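Long-range contacts in acyl-CoA dehydrogenase domain protein Tcur3481 (PDB 6WY9), which binds a flavin adenine dinucleotide cofactor and probably acts as an acyl-CoA dehydrogenase: residues B[136-141]-B[165-170]; B[144-149]-B[203-208]; B[270-275]-B[309-314]. All blocks are in the same frame, centred on the assembly; numbering follows the deposited sequence.

Contact 1 (B[136-141]-B[165-170])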
loop_
_atom_site.group_PDB
_atom_site.type_symbol
_atom_site.label_atom_id
_atom_site.label_comp_id
_atom_site.label_asym_id
_atom_site.label_seq_id
_atom_site.Cartn_x
_atom_site.Cartn_y
_atom_site.Cartn_z
ATOM N N CYS B 136 18.145 -29.062 -11.573
ATOM C CA CYS B 136 18.519 -29.826 -12.751
ATOM C C CYS B 136 20.034 -29.985 -12.801
ATOM O O CYS B 136 20.782 -29.046 -12.507
ATOM C CB CYS B 136 17.983 -29.120 -14.003
ATOM S SG CYS B 136 18.066 -30.159 -15.539
ATOM N N THR B 137 20.483 -31.207 -13.095
ATOM C CA THR B 137 21.895 -31.577 -13.034
ATOM C C THR B 137 22.506 -31.651 -14.428
ATOM O O THR B 137 21.838 -32.041 -15.391
ATOM C CB THR B 137 22.058 -32.932 -12.346
ATOM O OG1 THR B 137 21.435 -32.862 -11.062
ATOM C CG2 THR B 137 23.518 -33.253 -12.157
ATOM N N ALA B 138 23.793 -31.304 -14.523
ATOM C CA ALA B 138 24.544 -31.429 -15.769
ATOM C C ALA B 138 25.773 -32.297 -15.510
ATOM O O ALA B 138 26.563 -31.984 -14.609
ATOM C CB ALA B 138 24.946 -30.045 -16.302
ATOM N N VAL B 139 25.918 -33.384 -16.258
ATOM C CA VAL B 139 27.019 -34.339 -16.101
ATOM C C VAL B 139 27.919 -34.243 -17.332
ATOM O O VAL B 139 27.403 -34.209 -18.455
ATOM C CB VAL B 139 26.502 -35.783 -15.919
ATOM C CG1 VAL B 139 27.644 -36.776 -15.807
ATOM C CG2 VAL B 139 25.628 -35.864 -14.682
ATOM N N PRO B 140 29.252 -34.184 -17.163
ATOM C CA PRO B 140 30.158 -34.176 -18.323
ATOM C C PRO B 140 30.073 -35.469 -19.110
ATOM O O PRO B 140 29.955 -36.551 -18.541
ATOM C CB PRO B 140 31.550 -34.030 -17.694
ATOM C CG PRO B 140 31.298 -33.412 -16.370
ATOM C CD PRO B 140 29.976 -33.958 -15.901
ATOM N N ASP B 141 30.154 -35.351 -20.431
ATOM C CA ASP B 141 30.158 -36.535 -21.288
ATOM C C ASP B 141 30.991 -36.185 -22.519
ATOM O O ASP B 141 30.478 -35.556 -23.449
ATOM C CB ASP B 141 28.734 -36.936 -21.651
ATOM C CG ASP B 141 28.656 -38.304 -22.294
ATOM O OD1 ASP B 141 29.715 -38.936 -22.485
ATOM O OD2 ASP B 141 27.529 -38.745 -22.608
ATOM N N VAL B 165 18.564 -24.412 -21.338
ATOM C CA VAL B 165 18.152 -25.058 -20.089
ATOM C C VAL B 165 19.203 -24.759 -19.022
ATOM O O VAL B 165 20.380 -25.063 -19.229
ATOM C CB VAL B 165 18.037 -26.587 -20.271
ATOM C CG1 VAL B 165 17.740 -27.303 -18.914
ATOM C CG2 VAL B 165 17.020 -26.937 -21.351
ATOM N N SER B 166 18.783 -24.207 -17.875
ATOM C CA SER B 166 19.715 -23.983 -16.779
ATOM C C SER B 166 19.853 -25.264 -15.946
ATOM O O SER B 166 18.870 -25.984 -15.713
ATOM C CB SER B 166 19.250 -22.780 -15.923
ATOM O OG SER B 166 18.090 -23.084 -15.172
ATOM N N ALA B 167 21.091 -25.576 -15.551
ATOM C CA ALA B 167 21.428 -26.784 -14.792
ATOM C C ALA B 167 22.718 -26.552 -14.005
ATOM O O ALA B 167 23.529 -25.686 -14.348
ATOM C CB ALA B 167 21.586 -28.004 -15.713
ATOM N N THR B 168 22.906 -27.329 -12.950
ATOM C CA THR B 168 24.129 -27.250 -12.142
ATOM C C THR B 168 25.057 -28.408 -12.496
ATOM O O THR B 168 24.674 -29.587 -12.388
ATOM C CB THR B 168 23.784 -27.218 -10.653
ATOM O OG1 THR B 168 23.034 -26.011 -10.392
ATOM C CG2 THR B 168 25.068 -27.264 -9.738
ATOM N N GLY B 169 26.260 -28.065 -12.977
ATOM C CA GLY B 169 27.287 -29.040 -13.248
ATOM C C GLY B 169 28.278 -29.145 -12.104
ATOM O O GLY B 169 28.044 -28.625 -11.013
ATOM N N PRO B 170 29.400 -29.845 -12.329
ATOM C CA PRO B 170 30.435 -29.929 -11.280
ATOM C C PRO B 170 31.031 -28.585 -10.898
ATOM O O PRO B 170 31.524 -28.443 -9.779
ATOM C CB PRO B 170 31.508 -30.848 -11.896
ATOM C CG PRO B 170 30.856 -31.528 -13.026
ATOM C CD PRO B 170 29.704 -30.695 -13.489
#

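Contact 2 (B[144-149]-B[203-208])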
loop_
_atom_site.group_PDB
_atom_site.type_symbol
_atom_site.label_atom_id
_atom_site.label_comp_id
_atom_site.label_asym_id
_atom_site.label_seq_id
_atom_site.Cartn_x
_atom_site.Cartn_y
_atom_site.Cartn_z
ATOM N N GLY B 144 30.728 -32.891 -24.313
ATOM C CA GLY B 144 29.358 -32.471 -24.123
ATOM C C GLY B 144 28.872 -32.696 -22.708
ATOM O O GLY B 144 29.665 -32.876 -21.773
ATOM N N TRP B 145 27.558 -32.716 -22.549
ATOM C CA TRP B 145 26.935 -32.826 -21.242
ATOM C C TRP B 145 25.683 -33.676 -21.365
ATOM O O TRP B 145 25.058 -33.738 -22.426
ATOM C CB TRP B 145 26.567 -31.438 -20.677
ATOM C CG TRP B 145 27.749 -30.563 -20.494
ATOM C CD1 TRP B 145 28.382 -29.838 -21.448
ATOM C CD2 TRP B 145 28.457 -30.338 -19.280
ATOM N NE1 TRP B 145 29.449 -29.173 -20.907
ATOM C CE2 TRP B 145 29.518 -29.460 -19.573
ATOM C CE3 TRP B 145 28.296 -30.795 -17.969
ATOM C CZ2 TRP B 145 30.428 -29.035 -18.610
ATOM C CZ3 TRP B 145 29.195 -30.366 -17.004
ATOM C CH2 TRP B 145 30.251 -29.495 -17.332
ATOM N N ARG B 146 25.302 -34.308 -20.255
ATOM C CA ARG B 146 23.970 -34.883 -20.141
ATOM C C ARG B 146 23.263 -34.292 -18.930
ATOM O O ARG B 146 23.849 -34.200 -17.842
ATOM C CB ARG B 146 24.043 -36.403 -20.066
ATOM C CG ARG B 146 24.594 -36.974 -21.333
ATOM C CD ARG B 146 24.473 -38.462 -21.380
ATOM N NE ARG B 146 25.040 -38.993 -22.614
ATOM C CZ ARG B 146 24.364 -39.128 -23.748
ATOM N NH1 ARG B 146 24.955 -39.628 -24.830
ATOM N NH2 ARG B 146 23.095 -38.773 -23.802
ATOM N N LEU B 147 22.005 -33.889 -19.145
ATOM C CA LEU B 147 21.157 -33.192 -18.193
ATOM C C LEU B 147 20.053 -34.112 -17.696
ATOM O O LEU B 147 19.383 -34.786 -18.490
ATOM C CB LEU B 147 20.492 -31.957 -18.833
ATOM C CG LEU B 147 21.368 -30.987 -19.641
ATOM C CD1 LEU B 147 20.577 -29.793 -20.167
ATOM C CD2 LEU B 147 22.573 -30.528 -18.819
ATOM N N SER B 148 19.849 -34.113 -16.379
ATOM C CA SER B 148 18.784 -34.888 -15.759
ATOM C C SER B 148 18.085 -34.036 -14.717
ATOM O O SER B 148 18.731 -33.502 -13.812
ATOM C CB SER B 148 19.317 -36.165 -15.109
ATOM O OG SER B 148 19.616 -37.137 -16.089
ATOM N N GLY B 149 16.772 -33.950 -14.828
ATOM C CA GLY B 149 15.972 -33.172 -13.909
ATOM C C GLY B 149 14.651 -32.854 -14.579
ATOM O O GLY B 149 14.282 -33.482 -15.580
ATOM N N LEU B 203 13.913 -34.238 -18.348
ATOM C CA LEU B 203 15.191 -34.499 -18.996
ATOM C C LEU B 203 15.804 -35.746 -18.381
ATOM O O LEU B 203 16.109 -35.774 -17.186
ATOM C CB LEU B 203 16.137 -33.309 -18.842
ATOM C CG LEU B 203 15.628 -31.987 -19.391
ATOM C CD1 LEU B 203 15.201 -31.114 -18.253
ATOM C CD2 LEU B 203 16.746 -31.303 -20.153
ATOM N N ASP B 204 15.989 -36.779 -19.185
ATOM C CA ASP B 204 16.601 -38.005 -18.679
ATOM C C ASP B 204 17.908 -38.182 -19.452
ATOM O O ASP B 204 17.919 -38.717 -20.567
ATOM C CB ASP B 204 15.628 -39.158 -18.830
ATOM C CG ASP B 204 16.227 -40.488 -18.479
ATOM O OD1 ASP B 204 17.364 -40.553 -17.961
ATOM O OD2 ASP B 204 15.536 -41.489 -18.756
ATOM N N ALA B 205 18.997 -37.681 -18.859
ATOM C CA ALA B 205 20.336 -37.793 -19.431
ATOM C C ALA B 205 20.355 -37.242 -20.855
ATOM O O ALA B 205 20.850 -37.877 -21.793
ATOM C CB ALA B 205 20.829 -39.240 -19.387
ATOM N N VAL B 206 19.810 -36.043 -21.009
ATOM C CA VAL B 206 19.604 -35.447 -22.333
ATOM C C VAL B 206 20.926 -34.863 -22.828
ATOM O O VAL B 206 21.558 -34.085 -22.102
ATOM C CB VAL B 206 18.530 -34.360 -22.279
ATOM C CG1 VAL B 206 18.369 -33.745 -23.664
ATOM C CG2 VAL B 206 17.176 -34.886 -21.742
ATOM N N PRO B 207 21.345 -35.162 -24.050
ATOM C CA PRO B 207 22.570 -34.542 -24.582
ATOM C C PRO B 207 22.434 -33.028 -24.692
ATOM O O PRO B 207 21.385 -32.505 -25.094
ATOM C CB PRO B 207 22.725 -35.194 -25.958
ATOM C CG PRO B 207 21.922 -36.453 -25.871
ATOM C CD PRO B 207 20.772 -36.160 -24.967
ATOM N N ALA B 208 23.504 -32.321 -24.318
ATOM C CA ALA B 208 23.480 -30.861 -24.355
ATOM C C ALA B 208 24.881 -30.321 -24.553
ATOM O O ALA B 208 25.876 -31.013 -24.320
ATOM C CB ALA B 208 22.898 -30.236 -23.080
HETATM O O HOH W 1 18.490 -39.549 -15.666
#

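Contact 3 (B[270-275]-B[309-314])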
loop_
_atom_site.group_PDB
_atom_site.type_symbol
_atom_site.label_atom_id
_atom_site.label_comp_id
_atom_site.label_asym_id
_atom_site.label_seq_id
_atom_site.Cartn_x
_atom_site.Cartn_y
_atom_site.Cartn_z
ATOM N N TYR B 270 -0.532 5.814 -13.718
ATOM C CA TYR B 270 0.391 6.669 -14.467
ATOM C C TYR B 270 1.752 6.788 -13.763
ATOM O O TYR B 270 2.810 6.650 -14.386
ATOM C CB TYR B 270 -0.295 8.037 -14.604
ATOM C CG TYR B 270 0.329 9.045 -15.518
ATOM C CD1 TYR B 270 1.467 9.751 -15.117
ATOM C CD2 TYR B 270 -0.277 9.391 -16.725
ATOM C CE1 TYR B 270 2.025 10.724 -15.950
ATOM C CE2 TYR B 270 0.267 10.366 -17.550
ATOM C CZ TYR B 270 1.422 11.027 -17.147
ATOM O OH TYR B 270 1.987 12.012 -17.929
ATOM N N ILE B 271 1.731 7.122 -12.469
ATOM C CA ILE B 271 2.965 7.224 -11.694
ATOM C C ILE B 271 3.757 5.909 -11.761
ATOM O O ILE B 271 4.963 5.894 -12.034
ATOM C CB ILE B 271 2.629 7.602 -10.241
ATOM C CG1 ILE B 271 2.213 9.077 -10.120
ATOM C CG2 ILE B 271 3.818 7.244 -9.268
ATOM C CD1 ILE B 271 1.404 9.318 -8.788
ATOM N N GLU B 272 3.075 4.786 -11.546
ATOM C CA GLU B 272 3.775 3.512 -11.503
ATOM C C GLU B 272 4.394 3.196 -12.855
ATOM O O GLU B 272 5.498 2.636 -12.925
ATOM C CB GLU B 272 2.814 2.397 -11.077
ATOM C CG GLU B 272 2.546 2.432 -9.533
ATOM C CD GLU B 272 1.419 1.506 -9.143
ATOM O OE1 GLU B 272 0.592 1.144 -10.033
ATOM O OE2 GLU B 272 1.337 1.182 -7.954
ATOM N N ILE B 273 3.679 3.539 -13.929
ATOM C CA ILE B 273 4.176 3.315 -15.278
ATOM C C ILE B 273 5.398 4.187 -15.539
ATOM O O ILE B 273 6.383 3.740 -16.143
ATOM C CB ILE B 273 3.060 3.560 -16.312
ATOM C CG1 ILE B 273 1.985 2.454 -16.244
ATOM C CG2 ILE B 273 3.652 3.766 -17.776
ATOM C CD1 ILE B 273 0.750 2.708 -17.165
ATOM N N GLU B 274 5.367 5.447 -15.099
ATOM C CA GLU B 274 6.572 6.284 -15.281
ATOM C C GLU B 274 7.764 5.708 -14.527
ATOM O O GLU B 274 8.889 5.687 -15.038
ATOM C CB GLU B 274 6.288 7.725 -14.842
ATOM C CG GLU B 274 5.359 8.338 -15.883
ATOM C CD GLU B 274 5.422 9.856 -16.042
ATOM O OE1 GLU B 274 5.707 10.597 -15.068
ATOM O OE2 GLU B 274 5.124 10.312 -17.163
ATOM N N ALA B 275 7.528 5.211 -13.317
ATOM C CA ALA B 275 8.597 4.600 -12.529
ATOM C C ALA B 275 9.134 3.331 -13.199
ATOM O O ALA B 275 10.348 3.123 -13.277
ATOM C CB ALA B 275 8.073 4.296 -11.133
ATOM N N LEU B 309 1.643 -5.241 -11.655
ATOM C CA LEU B 309 0.510 -5.982 -11.127
ATOM C C LEU B 309 -0.505 -5.040 -10.508
ATOM O O LEU B 309 -1.713 -5.254 -10.667
ATOM C CB LEU B 309 0.952 -7.005 -10.091
ATOM C CG LEU B 309 -0.143 -7.999 -9.689
ATOM C CD1 LEU B 309 -0.714 -8.665 -11.008
ATOM C CD2 LEU B 309 0.478 -9.008 -8.761
ATOM N N ASN B 310 -0.051 -3.998 -9.790
ATOM C CA ASN B 310 -1.020 -3.018 -9.281
ATOM C C ASN B 310 -1.827 -2.406 -10.426
ATOM O O ASN B 310 -3.045 -2.265 -10.319
ATOM C CB ASN B 310 -0.357 -1.874 -8.518
ATOM C CG ASN B 310 0.235 -2.288 -7.199
ATOM O OD1 ASN B 310 -0.085 -3.354 -6.615
ATOM N ND2 ASN B 310 1.059 -1.392 -6.676
ATOM N N VAL B 311 -1.155 -1.977 -11.498
ATOM C CA VAL B 311 -1.883 -1.333 -12.594
ATOM C C VAL B 311 -3.005 -2.240 -13.093
ATOM O O VAL B 311 -4.157 -1.809 -13.204
ATOM C CB VAL B 311 -0.945 -0.931 -13.749
ATOM C CG1 VAL B 311 -1.821 -0.448 -15.023
ATOM C CG2 VAL B 311 0.092 0.167 -13.299
ATOM N N VAL B 312 -2.688 -3.501 -13.437
ATOM C CA VAL B 312 -3.748 -4.334 -14.053
ATOM C C VAL B 312 -4.838 -4.724 -13.049
ATOM O O VAL B 312 -5.960 -4.997 -13.463
ATOM C CB VAL B 312 -3.190 -5.597 -14.755
ATOM C CG1 VAL B 312 -2.245 -5.181 -15.971
ATOM C CG2 VAL B 312 -2.474 -6.596 -13.775
ATOM N N HIS B 313 -4.556 -4.775 -11.733
ATOM C CA HIS B 313 -5.661 -4.885 -10.775
ATOM C C HIS B 313 -6.527 -3.624 -10.765
ATOM O O HIS B 313 -7.769 -3.703 -10.654
ATOM C CB HIS B 313 -5.117 -5.155 -9.356
ATOM C CG HIS B 313 -4.912 -6.618 -9.071
ATOM N ND1 HIS B 313 -5.946 -7.446 -8.656
ATOM C CD2 HIS B 313 -3.826 -7.415 -9.220
ATOM C CE1 HIS B 313 -5.477 -8.674 -8.480
ATOM N NE2 HIS B 313 -4.191 -8.681 -8.793
ATOM N N ARG B 314 -5.899 -2.439 -10.812
ATOM C CA ARG B 314 -6.730 -1.231 -10.804
ATOM C C ARG B 314 -7.564 -1.156 -12.083
ATOM O O ARG B 314 -8.734 -0.772 -12.033
ATOM C CB ARG B 314 -5.874 0.046 -10.648
ATOM C CG ARG B 314 -5.153 0.170 -9.289
ATOM C CD ARG B 314 -4.742 1.630 -8.965
ATOM N NE ARG B 314 -3.680 1.651 -7.955
ATOM C CZ ARG B 314 -2.404 1.503 -8.252
ATOM N NH1 ARG B 314 -2.076 1.329 -9.538
ATOM N NH2 ARG B 314 -1.465 1.541 -7.299
#

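Contact 1 (B[136-141]-B[165-170])
C136 and A138 meet the strand around T168 through two backbone hydrogen bonds, one on each side of T137. T168 N donates to C136 O at 2.8 Å, nearly straight at 169° at the hydrogen, and A138 N donates to T168 O at 2.9 Å from well above the carbonyl plane. They make a single bridge between T137 and T168, and the N-to-C directions of the two short strand segments differ by 57°, so the pairing is local and does not run on as a regular ladder. G169 CA prolongs it slightly, with a CA-H...O contact to A138 O of 3.3 Å.

Packing is tight beneath the bridge, where the methyl CB of A167 lies 4.0 Å from A138 CB and 4.1 Å from C136 SG. The C136 sulfur is anti to the backbone N (chi1 -168°), a setting that lays it beside A167 and leaves it 4.4 Å from V165 CG1. F176 of strand 172-179 packs on both alanines, and W145 and L147 touch A138, so strands 172-179 and 144-154 both add to this apolar side.

The other end is looser and faces solvent. P140 and P170 reach toward each other tip to tip, their CG atoms 3.9 Å apart, and both residues are exposed, although W145 touches each of them. T168 is only partly exposed, and its OG1 turns back to P134 O.

Two backbone bonds and small apolar side chains thus carry the contact, with no polar side-chain group bonding across it. This chemistry implies a join that depends on backbone position and close methyl packing, by which the start of strand 137-141 is held against the end of strand 160-169 in the beta domain characteristic of acyl-CoA dehydrogenases.

Contact 2 (B[144-149]-B[203-208])
W145, R146 and L147 pair antiparallel with A208, P207 and V206, the axes of the short strand segments lying at 140°, and past L147 the register slips by one residue before G149 pairs with L203. The slip is a G1 beta bulge: A205 and V206 both face L147, A205 has the positive phi of that motif (54°), and V206 N donates to L147 O at 2.8 Å. The A205 N-H goes instead to S148 OG, 2.9 Å away, so a side chain satisfies the amide that the bulge turns out of the ladder. The same hydroxyl and D204 OD1 share a water, which donates to the carboxylate.

On the face of L147, the leucine lies side by side with L203, both pointing the same way, and L147 CB is 4.0 Å from L203 CD2. L147 CD1 meets the methyl CB of A208 at 3.8 Å, so the L147 side chain touches both L203 and A208.

R146 occupies the other face. Its chain is extended from CG to NE and carries the guanidinium obliquely past P207, whose CG comes within 3.3 Å of R146 NH2. NH2 donates to A205 O at 3.1 Å, with that oxygen only 6° out of the guanidinium plane, so the bulge is held by R146 as well as by S148. NE makes a salt bridge with D141 OD2, a second hold that would limit rotation of the group.

In the beta domain of the acyl-CoA dehydrogenase fold, strand 144-154 pairs with strand 137-141 as well as with strands 197-203 and 206-210. Strand 172-179, the partner of 206-210 in this curled sheet, sends V178 onto L147, V206 and A208, and F176 edge-to-face against the W145 ring.

Contact 3 (B[270-275]-B[309-314])
Helices 260-288 and 295-319 of the C-terminal acyl-CoA dehydrogenase helical domain run roughly antiparallel here, the axes of the short segments at 152° and 9.8 Å apart, bridged chiefly by E272. R314 grips its carboxylate end-on with two nitrogens, NH1 to OE1 at 2.7 Å and NH2 to OE2 at 2.9 Å, the second bond almost straight at 178°. Both oxygens lie in the guanidinium plane, but the carboxylate is turned 44° against it and is met from above its own plane. N310 ND2 reaches OE2 at 2.9 Å from the opposite face to R314 NH2, so that two donors hold this oxygen between them; a glycerol, probably from the crystallisation liquor, is a further partner. Extended beyond CG, the E272 chain reaches across to the facing helix. With an alanine here, the R314 charge is likely to lose its mate across the helix pair, and N310 ND2 this acceptor. V311 CG2 touches I273 CG1 at 4.2 Å, while helix 215-248 packs on both residues. Helix 295-319 also carries H317, which binds FAD, and a polar bridge beside an apolar contact fits the antiparallel helix bundle of this family's C-terminal domain.

How the contacts relate
From the N terminus, strand 137-141 turns directly into strand 144-154, and contact 1 closes when the chain returns along strand 160-169. Contact 2 opens at 144-149, inside that loop, and closes only at 203-208, so the two cross along the chain without nesting. Their centres are 7 Å apart, and they touch where V139 N probably bonds to R146 O and V139 packs on the W145 ring, joining successive strands of one mixed sheet. Contact 3 follows in series, closing the helical hairpin formed by helices 260-288 and 295-319. Its centre is about 39 Å from that of contact 1 and 42 Å from that of contact 2, across the chain's centre: the first two tie strands of the beta domain together, the third joins two C-terminal helices.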